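Local atomic coordinates of Dye-decolorizing peroxidase (Irpex lacteus, PDB entry 7D8M), a protein that binds heme b and, like other members of the DyP-type family, probably acts as a peroxidase. Residues D399-F411 with E420-G432. Numbering follows the deposited sequence.
With HEM (protoporphyrin IX containing Fe), chain B.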
ATOM      1  N   ASP A 399      -7.366 -14.159   3.051  1.00 24.87           N
ATOM      2  CA  ASP A 399      -7.726 -12.814   3.446  1.00 22.19           C
ATOM      3  C   ASP A 399      -9.048 -12.452   2.766  1.00 23.37           C
ATOM      4  O   ASP A 399      -9.155 -12.563   1.537  1.00 23.27           O
ATOM      5  CB  ASP A 399      -6.595 -11.869   3.034  1.00 26.09           C
ATOM      6  CG  ASP A 399      -6.817 -10.417   3.461  1.00 24.73           C
ATOM      7  OD1 ASP A 399      -7.921  -9.867   3.254  1.00 23.29           O
ATOM      8  OD2 ASP A 399      -5.853  -9.813   3.980  1.00 23.73           O
ATOM      9  N   PRO A 400     -10.086 -12.084   3.518  1.00 23.62           N
ATOM     10  CA  PRO A 400     -11.388 -11.836   2.892  1.00 21.72           C
ATOM     11  C   PRO A 400     -11.481 -10.483   2.207  1.00 24.98           C
ATOM     12  O   PRO A 400     -12.483 -10.216   1.533  1.00 23.98           O
ATOM     13  CB  PRO A 400     -12.358 -11.936   4.076  1.00 26.72           C
ATOM     14  CG  PRO A 400     -11.529 -11.472   5.238  1.00 21.00           C
ATOM     15  CD  PRO A 400     -10.158 -12.015   4.989  1.00 24.19           C
ATOM     16  N   VAL A 401     -10.462  -9.639   2.329  1.00 24.77           N
ATOM     17  CA  VAL A 401     -10.436  -8.355   1.635  1.00 24.10           C
ATOM     18  C   VAL A 401      -9.629  -8.516   0.349  1.00 23.16           C
ATOM     19  O   VAL A 401     -10.183  -8.420  -0.750  1.00 27.22           O
ATOM     20  CB  VAL A 401      -9.882  -7.247   2.554  1.00 21.34           C
ATOM     21  CG1 VAL A 401      -9.846  -5.863   1.856  1.00 21.96           C
ATOM     22  CG2 VAL A 401     -10.721  -7.171   3.831  1.00 22.08           C
ATOM     23  N   ILE A 402      -8.337  -8.825   0.466  1.00 22.32           N
ATOM     24  CA  ILE A 402      -7.436  -8.829  -0.682  1.00 24.01           C
ATOM     25  C   ILE A 402      -7.056 -10.225  -1.158  1.00 25.69           C
ATOM     26  O   ILE A 402      -6.362 -10.336  -2.179  1.00 25.91           O
ATOM     27  CB  ILE A 402      -6.160  -8.013  -0.396  1.00 24.96           C
ATOM     28  CG1 ILE A 402      -5.381  -8.626   0.774  1.00 22.51           C
ATOM     29  CG2 ILE A 402      -6.514  -6.545  -0.164  1.00 23.50           C
ATOM     30  CD1 ILE A 402      -3.885  -8.240   0.810  1.00 22.73           C
ATOM     31  N   GLY A 403      -7.473 -11.291  -0.476  1.00 25.73           N
ATOM     32  CA  GLY A 403      -7.015 -12.619  -0.865  1.00 21.65           C
ATOM     33  C   GLY A 403      -7.513 -13.004  -2.250  1.00 26.59           C
ATOM     34  O   GLY A 403      -8.666 -12.767  -2.608  1.00 26.81           O
ATOM     35  N   GLN A 404      -6.620 -13.587  -3.049  1.00 26.90           N
ATOM     36  CA  GLN A 404      -6.976 -14.048  -4.391  1.00 31.95           C
ATOM     37  C   GLN A 404      -6.229 -15.339  -4.692  1.00 30.98           C
ATOM     38  O   GLN A 404      -5.459 -15.845  -3.873  1.00 30.78           O
ATOM     39  CB  GLN A 404      -6.602 -13.063  -5.510  1.00 30.75           C
ATOM     40  CG  GLN A 404      -6.497 -11.606  -5.200  1.00 26.76           C
ATOM     41  CD  GLN A 404      -6.132 -10.828  -6.465  1.00 34.53           C
ATOM     42  OE1 GLN A 404      -6.997 -10.226  -7.107  1.00 38.27           O
ATOM     43  NE2 GLN A 404      -4.856 -10.858  -6.834  1.00 28.69           N
ATOM     44  N   GLY A 405      -6.371 -15.796  -5.942  1.00 42.91           N
ATOM     45  CA  GLY A 405      -5.597 -16.892  -6.479  1.00 41.98           C
ATOM     46  C   GLY A 405      -6.221 -18.257  -6.292  1.00 45.04           C
ATOM     47  O   GLY A 405      -5.822 -19.206  -6.980  1.00 45.57           O
ATOM     48  N   SER A 406      -7.189 -18.380  -5.375  1.00 41.31           N
ATOM     49  CA  SER A 406      -7.891 -19.621  -5.064  1.00 38.34           C
ATOM     50  C   SER A 406      -9.372 -19.295  -4.926  1.00 39.17           C
ATOM     51  O   SER A 406      -9.742 -18.115  -5.007  1.00 40.77           O
ATOM     52  CB  SER A 406      -7.370 -20.251  -3.764  1.00 36.87           C
ATOM     53  OG  SER A 406      -5.978 -20.139  -3.581  1.00 43.44           O
ATOM     54  N   PRO A 407     -10.245 -20.291  -4.713  1.00 45.69           N
ATOM     55  CA  PRO A 407     -11.611 -19.983  -4.256  1.00 42.01           C
ATOM     56  C   PRO A 407     -11.577 -19.163  -2.976  1.00 35.68           C
ATOM     57  O   PRO A 407     -10.863 -19.491  -2.025  1.00 37.41           O
ATOM     58  CB  PRO A 407     -12.235 -21.366  -4.030  1.00 35.24           C
ATOM     59  CG  PRO A 407     -11.095 -22.314  -4.017  1.00 42.45           C
ATOM     60  CD  PRO A 407     -10.073 -21.737  -4.935  1.00 33.84           C
ATOM     61  N   ARG A 408     -12.342 -18.072  -2.964  1.00 34.99           N
ATOM     62  CA  ARG A 408     -12.224 -17.067  -1.908  1.00 34.15           C
ATOM     63  C   ARG A 408     -13.042 -17.508  -0.692  1.00 32.88           C
ATOM     64  O   ARG A 408     -14.067 -16.925  -0.322  1.00 30.93           O
ATOM     65  CB  ARG A 408     -12.635 -15.696  -2.430  1.00 35.04           C
ATOM     66  CG  ARG A 408     -11.443 -14.858  -2.867  1.00 31.80           C
ATOM     67  CD  ARG A 408     -11.860 -13.568  -3.564  1.00 32.29           C
ATOM     68  NE  ARG A 408     -12.790 -12.771  -2.771  1.00 32.04           N
ATOM     69  CZ  ARG A 408     -12.424 -11.967  -1.779  1.00 30.14           C
ATOM     70  NH1 ARG A 408     -11.140 -11.847  -1.450  1.00 30.39           N
ATOM     71  NH2 ARG A 408     -13.338 -11.272  -1.122  1.00 28.14           N
ATOM     72  N   GLU A 409     -12.560 -18.579  -0.067  1.00 29.08           N
ATOM     73  CA  GLU A 409     -13.152 -19.102   1.155  1.00 29.76           C
ATOM     74  C   GLU A 409     -12.331 -18.664   2.360  1.00 28.33           C
ATOM     75  O   GLU A 409     -11.114 -18.878   2.399  1.00 28.72           O
ATOM     76  CB  GLU A 409     -13.238 -20.628   1.113  1.00 33.91           C
ATOM     77  CG  GLU A 409     -14.263 -21.185   2.075  1.00 34.72           C
ATOM     78  CD  GLU A 409     -14.392 -22.703   2.013  1.00 42.13           C
ATOM     79  OE1 GLU A 409     -13.454 -23.380   1.534  1.00 39.59           O
ATOM     80  OE2 GLU A 409     -15.436 -23.214   2.461  1.00 37.50           O
ATOM     81  N   THR A 410     -13.007 -18.081   3.350  1.00 27.54           N
ATOM     82  CA  THR A 410     -12.392 -17.602   4.582  1.00 25.48           C
ATOM     83  C   THR A 410     -13.150 -18.193   5.768  1.00 29.68           C
ATOM     84  O   THR A 410     -14.381 -18.116   5.808  1.00 26.31           O
ATOM     85  CB  THR A 410     -12.434 -16.069   4.659  1.00 27.31           C
ATOM     86  OG1 THR A 410     -11.802 -15.484   3.488  1.00 27.58           O
ATOM     87  CG2 THR A 410     -11.746 -15.585   5.945  1.00 20.98           C
ATOM     88  N   PHE A 411     -12.421 -18.751   6.736  1.00 25.94           N
ATOM     89  CA  PHE A 411     -13.005 -19.253   7.977  1.00 30.52           C
ATOM     90  C   PHE A 411     -12.746 -18.287   9.138  1.00 28.48           C
ATOM     91  O   PHE A 411     -11.956 -17.342   9.036  1.00 28.43           O
ATOM     92  CB  PHE A 411     -12.451 -20.642   8.320  1.00 27.73           C
ATOM     93  CG  PHE A 411     -12.752 -21.699   7.286  1.00 30.06           C
ATOM     94  CD1 PHE A 411     -13.814 -22.588   7.469  1.00 31.31           C
ATOM     95  CD2 PHE A 411     -11.968 -21.817   6.144  1.00 27.70           C
ATOM     96  CE1 PHE A 411     -14.093 -23.563   6.527  1.00 33.36           C
ATOM     97  CE2 PHE A 411     -12.240 -22.785   5.197  1.00 32.00           C
ATOM     98  CZ  PHE A 411     -13.306 -23.668   5.388  1.00 34.33           C
ATOM     99  N   GLU A 420     -17.440 -21.952  10.594  1.00 28.94           N
ATOM    100  CA  GLU A 420     -18.296 -21.511   9.502  1.00 32.68           C
ATOM    101  C   GLU A 420     -17.470 -20.869   8.392  1.00 35.79           C
ATOM    102  O   GLU A 420     -16.684 -19.950   8.639  1.00 32.13           O
ATOM    103  CB  GLU A 420     -19.339 -20.520  10.001  1.00 30.98           C
ATOM    104  CG  GLU A 420     -20.178 -19.975   8.871  1.00 34.62           C
ATOM    105  CD  GLU A 420     -21.175 -18.939   9.322  1.00 41.95           C
ATOM    106  OE1 GLU A 420     -21.326 -18.762  10.548  1.00 48.55           O
ATOM    107  OE2 GLU A 420     -21.813 -18.307   8.448  1.00 48.17           O
ATOM    108  N   SER A 421     -17.664 -21.343   7.165  1.00 31.93           N
ATOM    109  CA  SER A 421     -16.990 -20.781   6.004  1.00 35.77           C
ATOM    110  C   SER A 421     -17.775 -19.602   5.437  1.00 36.21           C
ATOM    111  O   SER A 421     -19.010 -19.591   5.453  1.00 35.09           O
ATOM    112  CB  SER A 421     -16.802 -21.861   4.938  1.00 35.15           C
ATOM    113  OG  SER A 421     -16.850 -21.318   3.636  1.00 41.42           O
ATOM    114  N   PHE A 422     -17.043 -18.598   4.958  1.00 33.43           N
ATOM    115  CA  PHE A 422     -17.603 -17.493   4.192  1.00 33.47           C
ATOM    116  C   PHE A 422     -16.932 -17.489   2.830  1.00 33.53           C
ATOM    117  O   PHE A 422     -15.705 -17.381   2.747  1.00 32.27           O
ATOM    118  CB  PHE A 422     -17.375 -16.147   4.884  1.00 32.42           C
ATOM    119  CG  PHE A 422     -18.218 -15.943   6.106  1.00 32.01           C
ATOM    120  CD1 PHE A 422     -17.826 -16.467   7.327  1.00 31.05           C
ATOM    121  CD2 PHE A 422     -19.402 -15.227   6.033  1.00 31.57           C
ATOM    122  CE1 PHE A 422     -18.602 -16.279   8.454  1.00 32.32           C
ATOM    123  CE2 PHE A 422     -20.189 -15.039   7.161  1.00 35.54           C
ATOM    124  CZ  PHE A 422     -19.784 -15.563   8.373  1.00 33.16           C
ATOM    125  N   THR A 423     -17.724 -17.624   1.773  1.00 33.67           N
ATOM    126  CA  THR A 423     -17.222 -17.468   0.413  1.00 31.07           C
ATOM    127  C   THR A 423     -17.532 -16.034   0.004  1.00 32.87           C
ATOM    128  O   THR A 423     -18.672 -15.693  -0.323  1.00 30.54           O
ATOM    129  CB  THR A 423     -17.839 -18.479  -0.541  1.00 32.42           C
ATOM    130  OG1 THR A 423     -17.497 -19.796  -0.099  1.00 35.09           O
ATOM    131  CG2 THR A 423     -17.291 -18.264  -1.946  1.00 34.07           C
ATOM    132  N   VAL A 424     -16.510 -15.193   0.054  1.00 29.67           N
ATOM    133  CA  VAL A 424     -16.674 -13.757  -0.129  1.00 30.28           C
ATOM    134  C   VAL A 424     -16.517 -13.441  -1.611  1.00 26.98           C
ATOM    135  O   VAL A 424     -15.513 -13.837  -2.221  1.00 26.20           O
ATOM    136  CB  VAL A 424     -15.659 -12.995   0.734  1.00 30.69           C
ATOM    137  CG1 VAL A 424     -15.970 -11.502   0.746  1.00 30.17           C
ATOM    138  CG2 VAL A 424     -15.639 -13.601   2.153  1.00 27.79           C
ATOM    139  N   PRO A 425     -17.493 -12.782  -2.234  1.00 29.32           N
ATOM    140  CA  PRO A 425     -17.321 -12.364  -3.626  1.00 31.12           C
ATOM    141  C   PRO A 425     -16.112 -11.458  -3.749  1.00 30.76           C
ATOM    142  O   PRO A 425     -15.684 -10.817  -2.786  1.00 27.82           O
ATOM    143  CB  PRO A 425     -18.617 -11.612  -3.939  1.00 31.43           C
ATOM    144  CG  PRO A 425     -19.118 -11.165  -2.605  1.00 30.43           C
ATOM    145  CD  PRO A 425     -18.730 -12.245  -1.645  1.00 30.41           C
ATOM    146  N   GLN A 426     -15.535 -11.434  -4.937  1.00 30.30           N
ATOM    147  CA  GLN A 426     -14.394 -10.566  -5.167  1.00 30.48           C
ATOM    148  C   GLN A 426     -14.882  -9.119  -5.141  1.00 30.95           C
ATOM    149  O   GLN A 426     -15.683  -8.712  -5.988  1.00 35.96           O
ATOM    150  CB  GLN A 426     -13.740 -10.932  -6.494  1.00 38.02           C
ATOM    151  CG  GLN A 426     -12.552 -10.077  -6.881  1.00 36.79           C
ATOM    152  CD  GLN A 426     -11.728 -10.742  -7.964  1.00 42.16           C
ATOM    153  OE1 GLN A 426     -12.214 -10.963  -9.077  1.00 41.29           O
ATOM    154  NE2 GLN A 426     -10.484 -11.085  -7.638  1.00 45.17           N
ATOM    155  N   VAL A 427     -14.445  -8.348  -4.144  1.00 26.17           N
ATOM    156  CA  VAL A 427     -14.825  -6.940  -4.037  1.00 28.85           C
ATOM    157  C   VAL A 427     -13.682  -6.002  -4.388  1.00 26.35           C
ATOM    158  O   VAL A 427     -13.903  -4.779  -4.488  1.00 25.53           O
ATOM    159  CB  VAL A 427     -15.363  -6.612  -2.633  1.00 29.34           C
ATOM    160  CG1 VAL A 427     -16.667  -7.369  -2.381  1.00 29.74           C
ATOM    161  CG2 VAL A 427     -14.325  -6.966  -1.586  1.00 30.50           C
ATOM    162  N   ILE A 428     -12.478  -6.531  -4.570  1.00 24.56           N
ATOM    163  CA  ILE A 428     -11.310  -5.780  -5.001  1.00 27.98           C
ATOM    164  C   ILE A 428     -10.768  -6.473  -6.237  1.00 27.01           C
ATOM    165  O   ILE A 428     -10.507  -7.681  -6.212  1.00 26.46           O
ATOM    166  CB  ILE A 428     -10.247  -5.713  -3.893  1.00 28.61           C
ATOM    167  CG1 ILE A 428     -10.759  -4.850  -2.740  1.00 23.93           C
ATOM    168  CG2 ILE A 428      -8.931  -5.173  -4.439  1.00 28.96           C
ATOM    169  CD1 ILE A 428      -9.889  -4.910  -1.531  1.00 26.25           C
ATOM    170  N   ILE A 429     -10.627  -5.722  -7.319  1.00 25.23           N
ATOM    171  CA  ILE A 429     -10.187  -6.271  -8.595  1.00 26.41           C
ATOM    172  C   ILE A 429      -8.913  -5.544  -8.979  1.00 28.35           C
ATOM    173  O   ILE A 429      -8.899  -4.309  -9.053  1.00 25.39           O
ATOM    174  CB  ILE A 429     -11.269  -6.129  -9.677  1.00 25.35           C
ATOM    175  CG1 ILE A 429     -12.463  -7.022  -9.317  1.00 30.60           C
ATOM    176  CG2 ILE A 429     -10.726  -6.527 -11.029  1.00 29.06           C
ATOM    177  CD1 ILE A 429     -13.666  -6.790 -10.164  1.00 33.65           C
ATOM    178  N   SER A 430      -7.841  -6.303  -9.178  1.00 26.82           N
ATOM    179  CA  SER A 430      -6.569  -5.713  -9.577  1.00 29.67           C
ATOM    180  C   SER A 430      -6.637  -5.264 -11.026  1.00 27.86           C
ATOM    181  O   SER A 430      -6.910  -6.075 -11.915  1.00 28.71           O
ATOM    182  CB  SER A 430      -5.432  -6.714  -9.396  1.00 27.49           C
ATOM    183  OG  SER A 430      -4.215  -6.165  -9.879  1.00 29.38           O
ATOM    184  N   ASN A 431      -6.406  -3.973 -11.262  1.00 28.81           N
ATOM    185  CA  ASN A 431      -6.189  -3.460 -12.606  1.00 28.53           C
ATOM    186  C   ASN A 431      -4.707  -3.361 -12.938  1.00 29.34           C
ATOM    187  O   ASN A 431      -4.335  -2.665 -13.889  1.00 28.92           O
ATOM    188  CB  ASN A 431      -6.856  -2.088 -12.784  1.00 27.89           C
ATOM    189  CG  ASN A 431      -8.377  -2.138 -12.633  1.00 27.52           C
ATOM    190  OD1 ASN A 431      -8.985  -1.188 -12.156  1.00 27.90           O
ATOM    191  ND2 ASN A 431      -8.992  -3.239 -13.055  1.00 30.69           N
ATOM    192  N   GLY A 432      -3.855  -4.008 -12.152  1.00 27.70           N
ATOM    193  CA  GLY A 432      -2.442  -4.055 -12.450  1.00 28.26           C
ATOM    194  C   GLY A 432      -1.658  -2.836 -11.990  1.00 27.78           C
ATOM    195  O   GLY A 432      -2.155  -1.922 -11.333  1.00 29.66           O
TER
HETATM  196  CHA HEM B 601      -4.235  -2.154   6.707  1.00 25.46           C
HETATM  197  CHB HEM B 601      -7.812  -1.548   3.488  1.00 24.76           C
HETATM  198  CHC HEM B 601      -4.959  -3.405   0.020  1.00 23.29           C
HETATM  199  CHD HEM B 601      -1.588  -4.464   3.343  1.00 22.95           C
HETATM  200  C1A HEM B 601      -5.443  -1.806   6.146  1.00 23.50           C
HETATM  201  C2A HEM B 601      -6.536  -1.127   6.816  1.00 26.99           C
HETATM  202  C3A HEM B 601      -7.519  -0.949   5.915  1.00 25.45           C
HETATM  203  C4A HEM B 601      -7.079  -1.509   4.655  1.00 25.09           C
HETATM  204  CMA HEM B 601      -8.889  -0.280   6.128  1.00 22.58           C
HETATM  205  CAA HEM B 601      -6.524  -0.690   8.306  1.00 25.80           C
HETATM  206  CBA HEM B 601      -5.937   0.715   8.441  1.00 28.15           C
HETATM  207  CGA HEM B 601      -4.495   0.674   8.909  1.00 29.49           C
HETATM  208  O1A HEM B 601      -4.152  -0.203   9.736  1.00 32.36           O
HETATM  209  O2A HEM B 601      -3.688   1.543   8.476  1.00 29.11           O
HETATM  210  C1B HEM B 601      -7.330  -1.964   2.271  1.00 24.62           C
HETATM  211  C2B HEM B 601      -8.031  -1.836   1.014  1.00 25.16           C
HETATM  212  C3B HEM B 601      -7.243  -2.362   0.057  1.00 21.93           C
HETATM  213  C4B HEM B 601      -6.021  -2.818   0.680  1.00 22.28           C
HETATM  214  CMB HEM B 601      -9.457  -1.225   0.885  1.00 22.30           C
HETATM  215  CAB HEM B 601      -7.479  -2.465  -1.470  1.00 22.66           C
HETATM  216  CBB HEM B 601      -8.368  -1.716  -2.132  1.00 22.80           C
HETATM  217  C1C HEM B 601      -3.821  -3.924   0.614  1.00 23.08           C
HETATM  218  C2C HEM B 601      -2.780  -4.704  -0.034  1.00 24.02           C
HETATM  219  C3C HEM B 601      -1.841  -4.992   0.890  1.00 24.27           C
HETATM  220  C4C HEM B 601      -2.277  -4.419   2.150  1.00 24.03           C
HETATM  221  CMC HEM B 601      -2.802  -5.071  -1.539  1.00 23.46           C
HETATM  222  CAC HEM B 601      -0.530  -5.810   0.754  1.00 25.21           C
HETATM  223  CBC HEM B 601      -0.342  -6.740  -0.199  1.00 26.35           C
HETATM  224  C1D HEM B 601      -1.956  -3.824   4.507  1.00 23.54           C
HETATM  225  C2D HEM B 601      -1.135  -3.621   5.690  1.00 23.58           C
HETATM  226  C3D HEM B 601      -1.866  -2.993   6.612  1.00 24.86           C
HETATM  227  C4D HEM B 601      -3.185  -2.765   6.053  1.00 27.14           C
HETATM  228  CMD HEM B 601       0.327  -4.058   5.883  1.00 20.43           C
HETATM  229  CAD HEM B 601      -1.394  -2.591   8.024  1.00 24.10           C
HETATM  230  CBD HEM B 601      -1.660  -3.762   8.974  1.00 24.95           C
HETATM  231  CGD HEM B 601      -1.127  -3.488  10.365  1.00 28.35           C
HETATM  232  O1D HEM B 601      -1.824  -3.847  11.349  1.00 25.74           O
HETATM  233  O2D HEM B 601      -0.015  -2.904  10.497  1.00 26.41           O
HETATM  234  NA  HEM B 601      -5.812  -2.029   4.838  1.00 22.91           N
HETATM  235  NB  HEM B 601      -6.101  -2.567   2.038  1.00 20.72           N
HETATM  236  NC  HEM B 601      -3.482  -3.783   1.939  1.00 22.52           N
HETATM  237  ND  HEM B 601      -3.201  -3.272   4.755  1.00 22.77           N
HETATM  238 FE   HEM B 601      -4.721  -3.063   3.403  1.00 23.99          FE
HETATM  239  O   HOH W   1     -11.751  -8.981  -3.193  1.00 26.73           O
HETATM  240  O   HOH W   2      -9.720 -10.428  -4.271  1.00 33.60           O
HETATM  241  O   HOH W   3      -7.946  -9.250  -9.160  1.00 30.35           O
HETATM  242  O   HOH W   4      -8.278  -8.638  -5.282  1.00 38.26           O
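Strands 409-411 and 421-423 pair here as a short antiparallel beta hairpin, and the contact runs on from it along two loop stretches to the heme pocket. Thr-410 and Phe-422 form the hydrogen-bonded pair: Thr-410 N reaches Phe-422 O at 2.9 Å, and Phe-422 N returns a bond to Thr-410 O. Val-424 N extends the pairing by one bond to Arg-408 O. On the face that carries Glu-409, Ser-421 OG donates to the anti lone pair of Glu-409 OE2 at 2.6 Å. The glutamate stretches to it with CG anti to its N (chi1 -159°).

Arg-408 lies across the loops. Its chain bends at chi3 (54°), which turns the guanidinium against the opposite backbone. Arg-408 NE donates to Val-424 O at 3.0 Å and Arg-408 NH2 to Pro-425 O at 2.9 Å, each from above the carbonyl plane. NH2 also bonds Pro-400 O, while Arg-408 NH1 meets Gly-403 O on a lone pair, 2.9 Å away. Val-424 CG1 packs 3.2 Å from Arg-408 NH2. With an alanine here, the carbonyls of Pro-400, Val-424 and Pro-425 would probably lose their guanidinium donors, and the two loops would be less firmly joined.

Nearer the heme, Val-401 CG1 touches Ile-428 CD1 at 3.5 Å. Ile-428 CD1 also rests 3.4 Å from heme CAB, and Ile-402 CG2 lies against CHC. Water 1 joins Val-401 O to Ile-428 N. Water 3 links Gln-404 OE1 to Ser-430 N, and the Gln-404 amide nitrogen is held by Asp-104 and Leu-102. Asp-399 OD1 accepts from Val-401 N, an Asx turn, and from Ile-402 N; its OD2 bonds His-312, the axial heme ligand. A cationic side chain whose N-H groups grip four neutral carbonyls thus ties the hairpin base to the loop carrying this second-shell aspartate, which probably helps orient the histidine.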